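Local atomic coordinates of cytolethal distending toxin subunit B (Escherichia coli, PDB entry 2F1N), a protein that acts as the DNA-nicking endonuclease of the tripartite cytolethal distending toxin, very probably causing the DNA damage that arrests intoxicated cells in G2/M. Residues N37-I42 with W82-N87; A52-G57 with F143-A148; D155-V160 with F186-A191. All blocks are in the same frame, centred on the assembly; numbering follows the deposited sequence.

Interaction 1: N37-I42 with W82-N87; sequences NVRQLI and WNLSTN
Helix 31-42 meets the end of strand 78-83 in a contact that is apolar on one side, with an arginine-to-backbone bond beside it: V38 and I42 pack on W82, I42 also meets L84, and R39 reaches across to the backbone of L84. The helix lies against the larger sheet of the fold, and the chain of 82-87 leaves that sheet beside its last turns. V38 brings CG1 to the rim of the indole, near its plane, 4.0 Å from W82 CZ3. I42 touches both partners with one methyl, its CD1 lying 3.8 Å from W82 CZ3 and 3.9 Å from L84 CD1. L84 in turn spreads its other methyl, CD2, over the centre of the indole, and the same methyl lies against one face of the R39 guanidinium. A single small branch thus joins the aromatic and the charged group.

With CG anti to the backbone N (chi1 179°), R39 reaches past L84, the two side chains running in opposite directions, before bending at chi3. This brings NH1 into a nearly straight hydrogen bond (164°) with L84 O, at 3.0 Å, on a lone pair and almost in the guanidinium plane. NH2 is held as well, by N35 OD1 within the helix and by a water that donates to N83 O. A second water accepts from W82 NE1 at 2.9 Å and only weakly from R39 NH2. Together these partners restrict rotation of the guanidinium about its last bonds.

Deeper in, L51 and V93 extend the apolar floor beneath V38, I42 and W82. The whole illustrates how an outer helix is seated on a sheet in the DNase I-like fold, a beta sandwich with helices on its outer faces.

Interaction 2: A52-G57 with F143-A148; sequences AVQEAG and FFTAHA
The central beta sandwich of the DNase I-like fold is the element to which this contact belongs: strand 50-56 of one sheet faces strand 141-147 of the other, their touching parts running only 25° apart. Small residues permit the close approach. A52 CB rests 3.5 Å from T145 CB, with L111 alongside both. T145 also ties the sheets together: the anti torsion (chi1 180°) points OG1 at the V53 carbonyl, while CG2 takes the position between the backbone N and the carbonyl carbon. OG1 donates to V53 O at 3.1 Å, approaching from above the carbonyl plane and not along a lone pair. One step further, the aliphatic part of Q54 reaches over to the strand, CG coming within 3.2 Å of A146 O and also packing on H147 CB.

At the far end the strand of 52-57 turns a corner, and the carboxylate of E55 comes up beside the imidazole of H147. The two planes are tilted by just 26°, and OE2 lies 3.4 Å from H147 CE1; the hydrogen bond to OE2 comes from N22 ND2. In DNase I-like nucleases the active site lies at this end of the sandwich, where the central strands run out, and E55 and H147 probably border the corresponding cleft. Between them one water, 2.8 Å from H147 ND1, accepts a hydrogen bond from E55 N.

Interaction 3: D155-V160 with F186-A191; sequences DAPALV and FNREPA
One bend in R188, at chi3 (73°), after a chi1 of 63° that sets CG between the backbone N and the carbonyl carbon, brings its guanidinium to P157. The CD-CG edge of P157 stands against one face of the guanidinium, with CD above its centre and 3.5 Å from R188 NH2. P157 CG follows close by, 3.6 Å from R188 NH1. The aliphatic length of the arginine meanwhile runs past the methyl of A156, so that one side chain covers both residues at the start of helix 156-168.

The charged end is fixed by residues around the pair: N154 OD1 accepts from R188 NE, and D192 forms a salt bridge with NH1. N154 serves both segments, since OD1 also accepts from A156 N while its ND2 donates to F186 O. That carbonyl oxygen lies 3.5 Å from A156 CB, in contact with the methyl.

F186 adds an aromatic part. A156 CB meets the ring at its edge, close to the ring plane and 4.1 Å from F186 CD1, while V160 CG2 comes obliquely to F186 CE1 at 4.2 Å. Y223 stacks on the same ring, and V225 touches both F186 and V160, placing the cluster against strand 222-228.

R188 belongs to the nuclear localization signal, and here that residue is built into the fold. The arrangement joins the first helix, 156-168, of the beta-alpha-beta connection between the adjacent parallel strands 141-147 and 179-183 to the loop that follows the second strand.

The three contacts illustrate how a layered fold is tied together from one flank to the other. Interaction 1 seats helix 31-42 on the larger sheet, interaction 2 joins that sheet to the smaller one, and interaction 3 anchors the helix following strand 141-147. Interactions 1 and 3 lie on opposite sides of the chain's centre, with their own centres 31 Å apart. Interaction 2 stands between them, its nearest atoms about 5 Å from interaction 1. It touches interaction 3 directly, through a probable hydrogen bond of 3.0 Å from N187 ND2 to A148 O. N187 also packs near H147, which connects this loop to the end of the sandwich where the active site of DNase I-like nucleases lies.

Interaction 1: N37-I42 with W82-N87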
loop_
_atom_site.group_PDB
_atom_site.type_symbol
_atom_site.label_atom_id
_atom_site.label_comp_id
_atom_site.label_asym_id
_atom_site.label_seq_id
_atom_site.Cartn_x
_atom_site.Cartn_y
_atom_site.Cartn_z
ATOM N N ASN A 37 11.633 -9.800 -7.698
ATOM C CA ASN A 37 10.586 -8.924 -8.237
ATOM C C ASN A 37 10.352 -7.670 -7.412
ATOM O O ASN A 37 10.354 -6.580 -7.951
ATOM C CB ASN A 37 9.296 -9.685 -8.453
ATOM C CG ASN A 37 9.521 -10.937 -9.310
ATOM O OD1 ASN A 37 9.999 -10.842 -10.458
ATOM N ND2 ASN A 37 9.215 -12.083 -8.765
ATOM N N VAL A 38 10.186 -7.798 -6.098
ATOM C CA VAL A 38 10.095 -6.562 -5.297
ATOM C C VAL A 38 11.375 -5.720 -5.368
ATOM O O VAL A 38 11.304 -4.483 -5.482
ATOM C CB VAL A 38 9.763 -6.896 -3.795
ATOM C CG1 VAL A 38 9.965 -5.645 -2.955
ATOM C CG2 VAL A 38 8.312 -7.462 -3.627
ATOM N N ARG A 39 12.523 -6.382 -5.331
ATOM C CA ARG A 39 13.803 -5.689 -5.444
ATOM C C ARG A 39 13.887 -4.813 -6.700
ATOM O O ARG A 39 14.327 -3.668 -6.636
ATOM C CB ARG A 39 14.925 -6.702 -5.468
ATOM C CG ARG A 39 16.270 -6.023 -5.611
ATOM C CD ARG A 39 17.388 -6.988 -5.872
ATOM N NE ARG A 39 17.803 -7.691 -4.665
ATOM C CZ ARG A 39 18.768 -7.251 -3.839
ATOM N NH1 ARG A 39 19.367 -6.103 -4.083
ATOM N NH2 ARG A 39 19.118 -7.963 -2.774
ATOM N N GLN A 40 13.450 -5.366 -7.828
ATOM C CA GLN A 40 13.421 -4.605 -9.082
ATOM C C GLN A 40 12.504 -3.392 -9.052
ATOM O O GLN A 40 12.860 -2.342 -9.601
ATOM C CB GLN A 40 13.112 -5.542 -10.271
ATOM C CG GLN A 40 14.358 -6.421 -10.769
ATOM C CD GLN A 40 15.583 -6.503 -9.813
ATOM O OE1 GLN A 40 15.914 -7.600 -9.287
ATOM N NE2 GLN A 40 16.276 -5.367 -9.620
ATOM N N LEU A 41 11.344 -3.509 -8.400
ATOM C CA LEU A 41 10.453 -2.361 -8.260
ATOM C C LEU A 41 11.010 -1.192 -7.446
ATOM O O LEU A 41 10.711 -0.022 -7.782
ATOM C CB LEU A 41 9.118 -2.790 -7.656
ATOM C CG LEU A 41 8.017 -3.406 -8.502
ATOM C CD1 LEU A 41 7.488 -2.512 -9.645
ATOM C CD2 LEU A 41 8.567 -4.616 -9.085
ATOM N N ILE A 42 11.799 -1.512 -6.403
ATOM C CA ILE A 42 12.325 -0.515 -5.455
ATOM C C ILE A 42 13.789 -0.075 -5.644
ATOM O O ILE A 42 14.341 0.677 -4.806
ATOM C CB ILE A 42 12.102 -0.983 -3.988
ATOM C CG1 ILE A 42 12.947 -2.243 -3.678
ATOM C CG2 ILE A 42 10.586 -1.197 -3.749
ATOM C CD1 ILE A 42 13.173 -2.467 -2.235
ATOM N N TRP A 82 16.439 -3.782 5.189
ATOM C CA TRP A 82 16.817 -4.712 4.117
ATOM C C TRP A 82 17.956 -4.073 3.360
ATOM O O TRP A 82 17.797 -3.067 2.639
ATOM C CB TRP A 82 15.598 -5.008 3.215
ATOM C CG TRP A 82 15.790 -6.046 2.129
ATOM C CD1 TRP A 82 16.752 -7.043 2.056
ATOM C CD2 TRP A 82 14.967 -6.189 0.967
ATOM N NE1 TRP A 82 16.552 -7.794 0.913
ATOM C CE2 TRP A 82 15.455 -7.302 0.238
ATOM C CE3 TRP A 82 13.834 -5.504 0.488
ATOM C CZ2 TRP A 82 14.873 -7.719 -0.979
ATOM C CZ3 TRP A 82 13.220 -5.948 -0.723
ATOM C CH2 TRP A 82 13.753 -7.052 -1.420
ATOM N N ASN A 83 19.151 -4.659 3.548
ATOM C CA ASN A 83 20.359 -4.106 2.914
ATOM C C ASN A 83 20.416 -4.627 1.495
ATOM O O ASN A 83 20.380 -5.835 1.298
ATOM C CB ASN A 83 21.624 -4.522 3.693
ATOM C CG ASN A 83 22.886 -3.755 3.245
ATOM O OD1 ASN A 83 22.989 -3.315 2.114
ATOM N ND2 ASN A 83 23.847 -3.615 4.150
ATOM N N LEU A 84 20.469 -3.737 0.507
ATOM C CA LEU A 84 20.307 -4.154 -0.892
ATOM C C LEU A 84 21.636 -4.193 -1.641
ATOM O O LEU A 84 21.742 -4.828 -2.693
ATOM C CB LEU A 84 19.343 -3.210 -1.634
ATOM C CG LEU A 84 17.883 -3.192 -1.166
ATOM C CD1 LEU A 84 17.073 -2.176 -1.928
ATOM C CD2 LEU A 84 17.242 -4.599 -1.344
ATOM N N SER A 85 22.627 -3.470 -1.120
ATOM C CA SER A 85 23.944 -3.309 -1.776
ATOM C C SER A 85 24.737 -2.293 -0.983
ATOM O O SER A 85 24.165 -1.562 -0.190
ATOM C CB SER A 85 23.807 -2.802 -3.228
ATOM O OG SER A 85 25.079 -2.668 -3.883
ATOM N N THR A 86 26.059 -2.268 -1.171
ATOM C CA THR A 86 26.880 -1.197 -0.588
ATOM C C THR A 86 27.511 -0.302 -1.664
ATOM O O THR A 86 28.596 0.264 -1.465
ATOM C CB THR A 86 27.960 -1.736 0.409
ATOM O OG1 THR A 86 27.390 -2.748 1.257
ATOM C CG2 THR A 86 28.357 -0.642 1.412
ATOM N N ASN A 87 26.815 -0.182 -2.796
ATOM C CA ASN A 87 27.214 0.684 -3.902
ATOM C C ASN A 87 25.966 1.337 -4.472
ATOM O O ASN A 87 25.728 2.532 -4.255
ATOM C CB ASN A 87 27.938 -0.097 -5.019
ATOM C CG ASN A 87 28.722 -1.296 -4.498
ATOM O OD1 ASN A 87 29.866 -1.158 -4.040
ATOM N ND2 ASN A 87 28.109 -2.479 -4.557
HETATM O O HOH W 1 21.103 -7.608 -0.761
HETATM O O HOH W 2 17.887 -10.014 -0.378
#

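Interaction 2: A52-G57 with F143-A148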
loop_
_atom_site.group_PDB
_atom_site.type_symbol
_atom_site.label_atom_id
_atom_site.label_comp_id
_atom_site.label_asym_id
_atom_site.label_seq_id
_atom_site.Cartn_x
_atom_site.Cartn_y
_atom_site.Cartn_z
ATOM N N ALA A 52 3.396 -0.698 -1.707
ATOM C CA ALA A 52 2.427 -1.381 -0.878
ATOM C C ALA A 52 2.303 -2.796 -1.424
ATOM O O ALA A 52 2.174 -3.004 -2.644
ATOM C CB ALA A 52 1.047 -0.670 -0.915
ATOM N N VAL A 53 2.322 -3.752 -0.522
ATOM C CA VAL A 53 2.258 -5.180 -0.918
ATOM C C VAL A 53 1.089 -5.878 -0.210
ATOM O O VAL A 53 0.849 -5.655 1.019
ATOM C CB VAL A 53 3.596 -5.902 -0.545
ATOM C CG1 VAL A 53 3.615 -7.388 -1.116
ATOM C CG2 VAL A 53 4.815 -5.109 -1.046
ATOM N N GLN A 54 0.363 -6.728 -0.975
ATOM C CA GLN A 54 -0.671 -7.599 -0.403
ATOM C C GLN A 54 -0.322 -9.082 -0.703
ATOM O O GLN A 54 0.498 -9.337 -1.585
ATOM C CB GLN A 54 -2.089 -7.273 -0.956
ATOM C CG GLN A 54 -2.406 -5.731 -0.780
ATOM C CD GLN A 54 -1.837 -4.937 -1.943
ATOM O OE1 GLN A 54 -1.831 -5.415 -3.093
ATOM N NE2 GLN A 54 -1.273 -3.736 -1.645
ATOM N N GLU A 55 -0.898 -9.996 0.079
ATOM C CA GLU A 55 -0.521 -11.445 0.042
ATOM C C GLU A 55 1.005 -11.549 0.040
ATOM O O GLU A 55 1.613 -12.221 -0.810
ATOM C CB GLU A 55 -1.150 -12.128 -1.178
ATOM C CG GLU A 55 -2.670 -11.960 -1.160
ATOM C CD GLU A 55 -3.402 -12.774 -2.227
ATOM O OE1 GLU A 55 -2.922 -13.873 -2.639
ATOM O OE2 GLU A 55 -4.505 -12.316 -2.566
ATOM N N ALA A 56 1.620 -10.910 1.039
ATOM C CA ALA A 56 3.060 -10.640 0.992
ATOM C C ALA A 56 3.924 -11.861 1.360
ATOM O O ALA A 56 5.147 -11.837 1.152
ATOM C CB ALA A 56 3.428 -9.433 1.910
ATOM N N GLY A 57 3.317 -12.939 1.863
ATOM C CA GLY A 57 4.174 -14.075 2.226
ATOM C C GLY A 57 5.017 -13.746 3.464
ATOM O O GLY A 57 4.493 -13.321 4.487
ATOM N N PHE A 143 1.008 6.736 3.852
ATOM C CA PHE A 143 0.741 5.772 2.802
ATOM C C PHE A 143 0.311 4.468 3.465
ATOM O O PHE A 143 0.950 4.060 4.428
ATOM C CB PHE A 143 2.042 5.520 2.043
ATOM C CG PHE A 143 2.583 6.760 1.388
ATOM C CD1 PHE A 143 2.147 7.122 0.110
ATOM C CD2 PHE A 143 3.486 7.569 2.064
ATOM C CE1 PHE A 143 2.639 8.301 -0.511
ATOM C CE2 PHE A 143 3.987 8.752 1.453
ATOM C CZ PHE A 143 3.558 9.080 0.178
ATOM N N PHE A 144 -0.799 3.889 2.972
ATOM C CA PHE A 144 -1.348 2.633 3.511
ATOM C C PHE A 144 -1.332 1.550 2.466
ATOM O O PHE A 144 -1.440 1.816 1.267
ATOM C CB PHE A 144 -2.802 2.804 3.974
ATOM C CG PHE A 144 -2.944 3.667 5.220
ATOM C CD1 PHE A 144 -2.793 5.039 5.142
ATOM C CD2 PHE A 144 -3.088 3.072 6.466
ATOM C CE1 PHE A 144 -2.902 5.861 6.322
ATOM C CE2 PHE A 144 -3.196 3.840 7.629
ATOM C CZ PHE A 144 -3.074 5.236 7.568
ATOM N N THR A 145 -1.145 0.315 2.942
ATOM C CA THR A 145 -1.489 -0.844 2.118
ATOM C C THR A 145 -2.818 -1.505 2.566
ATOM O O THR A 145 -3.077 -1.623 3.756
ATOM C CB THR A 145 -0.308 -1.843 2.105
ATOM O OG1 THR A 145 -0.667 -2.993 1.284
ATOM C CG2 THR A 145 -0.008 -2.422 3.543
ATOM N N ALA A 146 -3.668 -1.862 1.598
ATOM C CA ALA A 146 -5.011 -2.399 1.904
ATOM C C ALA A 146 -5.298 -3.625 1.065
ATOM O O ALA A 146 -4.838 -3.739 -0.096
ATOM C CB ALA A 146 -6.096 -1.395 1.643
ATOM N N HIS A 147 -6.026 -4.565 1.679
ATOM C CA HIS A 147 -6.445 -5.728 0.913
ATOM C C HIS A 147 -7.873 -6.081 1.306
ATOM O O HIS A 147 -8.109 -6.807 2.277
ATOM C CB HIS A 147 -5.513 -6.903 1.163
ATOM C CG HIS A 147 -5.868 -8.106 0.338
ATOM N ND1 HIS A 147 -5.344 -9.355 0.607
ATOM C CD2 HIS A 147 -6.700 -8.250 -0.729
ATOM C CE1 HIS A 147 -5.841 -10.226 -0.264
ATOM N NE2 HIS A 147 -6.671 -9.585 -1.086
ATOM N N ALA A 148 -8.836 -5.575 0.538
ATOM C CA ALA A 148 -10.248 -5.770 0.844
ATOM C C ALA A 148 -10.634 -7.199 0.522
ATOM O O ALA A 148 -9.934 -7.845 -0.230
ATOM C CB ALA A 148 -11.102 -4.771 0.028
HETATM O O HOH W 3 -2.918 -9.333 1.916
#

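Interaction 3: D155-V160 with F186-A191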
loop_
_atom_site.group_PDB
_atom_site.type_symbol
_atom_site.label_atom_id
_atom_site.label_comp_id
_atom_site.label_asym_id
_atom_site.label_seq_id
_atom_site.Cartn_x
_atom_site.Cartn_y
_atom_site.Cartn_z
ATOM N N ASP A 155 -15.627 -4.842 1.966
ATOM C CA ASP A 155 -15.227 -3.812 2.924
ATOM C C ASP A 155 -14.417 -2.632 2.374
ATOM O O ASP A 155 -13.971 -1.742 3.141
ATOM C CB ASP A 155 -14.508 -4.483 4.094
ATOM C CG ASP A 155 -13.274 -5.298 3.674
ATOM O OD1 ASP A 155 -13.206 -5.832 2.512
ATOM O OD2 ASP A 155 -12.337 -5.484 4.489
ATOM N N ALA A 156 -14.257 -2.576 1.046
ATOM C CA ALA A 156 -13.447 -1.474 0.486
ATOM C C ALA A 156 -13.919 -0.078 0.903
ATOM O O ALA A 156 -13.075 0.734 1.340
ATOM C CB ALA A 156 -13.290 -1.588 -1.049
ATOM N N PRO A 157 -15.209 0.272 0.778
ATOM C CA PRO A 157 -15.620 1.635 1.186
ATOM C C PRO A 157 -15.319 1.919 2.671
ATOM O O PRO A 157 -14.862 3.012 3.018
ATOM C CB PRO A 157 -17.122 1.648 0.940
ATOM C CG PRO A 157 -17.361 0.626 -0.182
ATOM C CD PRO A 157 -16.348 -0.478 0.197
ATOM N N ALA A 158 -15.582 0.944 3.525
ATOM C CA ALA A 158 -15.318 1.086 4.968
ATOM C C ALA A 158 -13.833 1.232 5.295
ATOM O O ALA A 158 -13.479 1.957 6.254
ATOM C CB ALA A 158 -15.896 -0.153 5.710
ATOM N N LEU A 159 -12.958 0.533 4.549
ATOM C CA LEU A 159 -11.512 0.762 4.703
ATOM C C LEU A 159 -11.120 2.217 4.402
ATOM O O LEU A 159 -10.333 2.819 5.140
ATOM C CB LEU A 159 -10.699 -0.165 3.797
ATOM C CG LEU A 159 -10.776 -1.624 4.272
ATOM C CD1 LEU A 159 -10.248 -2.603 3.139
ATOM C CD2 LEU A 159 -10.007 -1.829 5.579
ATOM N N VAL A 160 -11.642 2.748 3.308
ATOM C CA VAL A 160 -11.307 4.127 2.920
ATOM C C VAL A 160 -11.857 5.051 4.001
ATOM O O VAL A 160 -11.167 6.010 4.411
ATOM C CB VAL A 160 -11.896 4.524 1.564
ATOM C CG1 VAL A 160 -11.602 6.018 1.245
ATOM C CG2 VAL A 160 -11.302 3.657 0.437
ATOM N N PHE A 186 -8.439 -3.481 -3.838
ATOM C CA PHE A 186 -9.746 -3.146 -3.283
ATOM C C PHE A 186 -10.821 -4.156 -3.629
ATOM O O PHE A 186 -11.930 -4.114 -3.087
ATOM C CB PHE A 186 -10.152 -1.746 -3.738
ATOM C CG PHE A 186 -9.306 -0.664 -3.145
ATOM C CD1 PHE A 186 -9.549 -0.221 -1.838
ATOM C CD2 PHE A 186 -8.253 -0.097 -3.869
ATOM C CE1 PHE A 186 -8.724 0.786 -1.266
ATOM C CE2 PHE A 186 -7.437 0.929 -3.318
ATOM C CZ PHE A 186 -7.689 1.365 -2.017
ATOM N N ASN A 187 -10.500 -5.059 -4.563
ATOM C CA ASN A 187 -11.406 -6.173 -4.913
ATOM C C ASN A 187 -12.800 -5.734 -5.371
ATOM O O ASN A 187 -13.756 -6.497 -5.276
ATOM C CB ASN A 187 -11.498 -7.217 -3.770
ATOM C CG ASN A 187 -10.622 -8.425 -4.029
ATOM O OD1 ASN A 187 -10.582 -8.956 -5.163
ATOM N ND2 ASN A 187 -9.889 -8.855 -3.027
ATOM N N ARG A 188 -12.861 -4.524 -5.919
ATOM C CA ARG A 188 -14.003 -3.962 -6.664
ATOM C C ARG A 188 -13.437 -2.889 -7.587
ATOM O O ARG A 188 -12.335 -2.372 -7.336
ATOM C CB ARG A 188 -15.081 -3.417 -5.717
ATOM C CG ARG A 188 -14.632 -2.247 -4.846
ATOM C CD ARG A 188 -15.879 -1.583 -4.192
ATOM N NE ARG A 188 -16.468 -2.388 -3.136
ATOM C CZ ARG A 188 -17.681 -2.134 -2.592
ATOM N NH1 ARG A 188 -18.444 -1.147 -3.089
ATOM N NH2 ARG A 188 -18.150 -2.853 -1.579
ATOM N N GLU A 189 -14.176 -2.561 -8.664
ATOM C CA GLU A 189 -13.693 -1.642 -9.659
ATOM C C GLU A 189 -13.762 -0.208 -9.081
ATOM O O GLU A 189 -14.494 0.019 -8.160
ATOM C CB GLU A 189 -14.542 -1.787 -10.955
ATOM C CG GLU A 189 -13.704 -1.988 -12.193
ATOM C CD GLU A 189 -13.403 -3.434 -12.480
ATOM O OE1 GLU A 189 -13.711 -4.292 -11.639
ATOM O OE2 GLU A 189 -12.888 -3.709 -13.584
ATOM N N PRO A 190 -12.947 0.711 -9.584
ATOM C CA PRO A 190 -12.886 2.088 -9.065
ATOM C C PRO A 190 -14.245 2.818 -8.937
ATOM O O PRO A 190 -14.558 3.397 -7.901
ATOM C CB PRO A 190 -11.988 2.770 -10.083
ATOM C CG PRO A 190 -11.092 1.717 -10.533
ATOM C CD PRO A 190 -11.953 0.510 -10.663
ATOM N N ALA A 191 -15.045 2.834 -9.997
ATOM C CA ALA A 191 -16.360 3.471 -9.890
ATOM C C ALA A 191 -17.271 2.804 -8.866
ATOM O O ALA A 191 -18.115 3.479 -8.237
ATOM C CB ALA A 191 -17.054 3.543 -11.281
#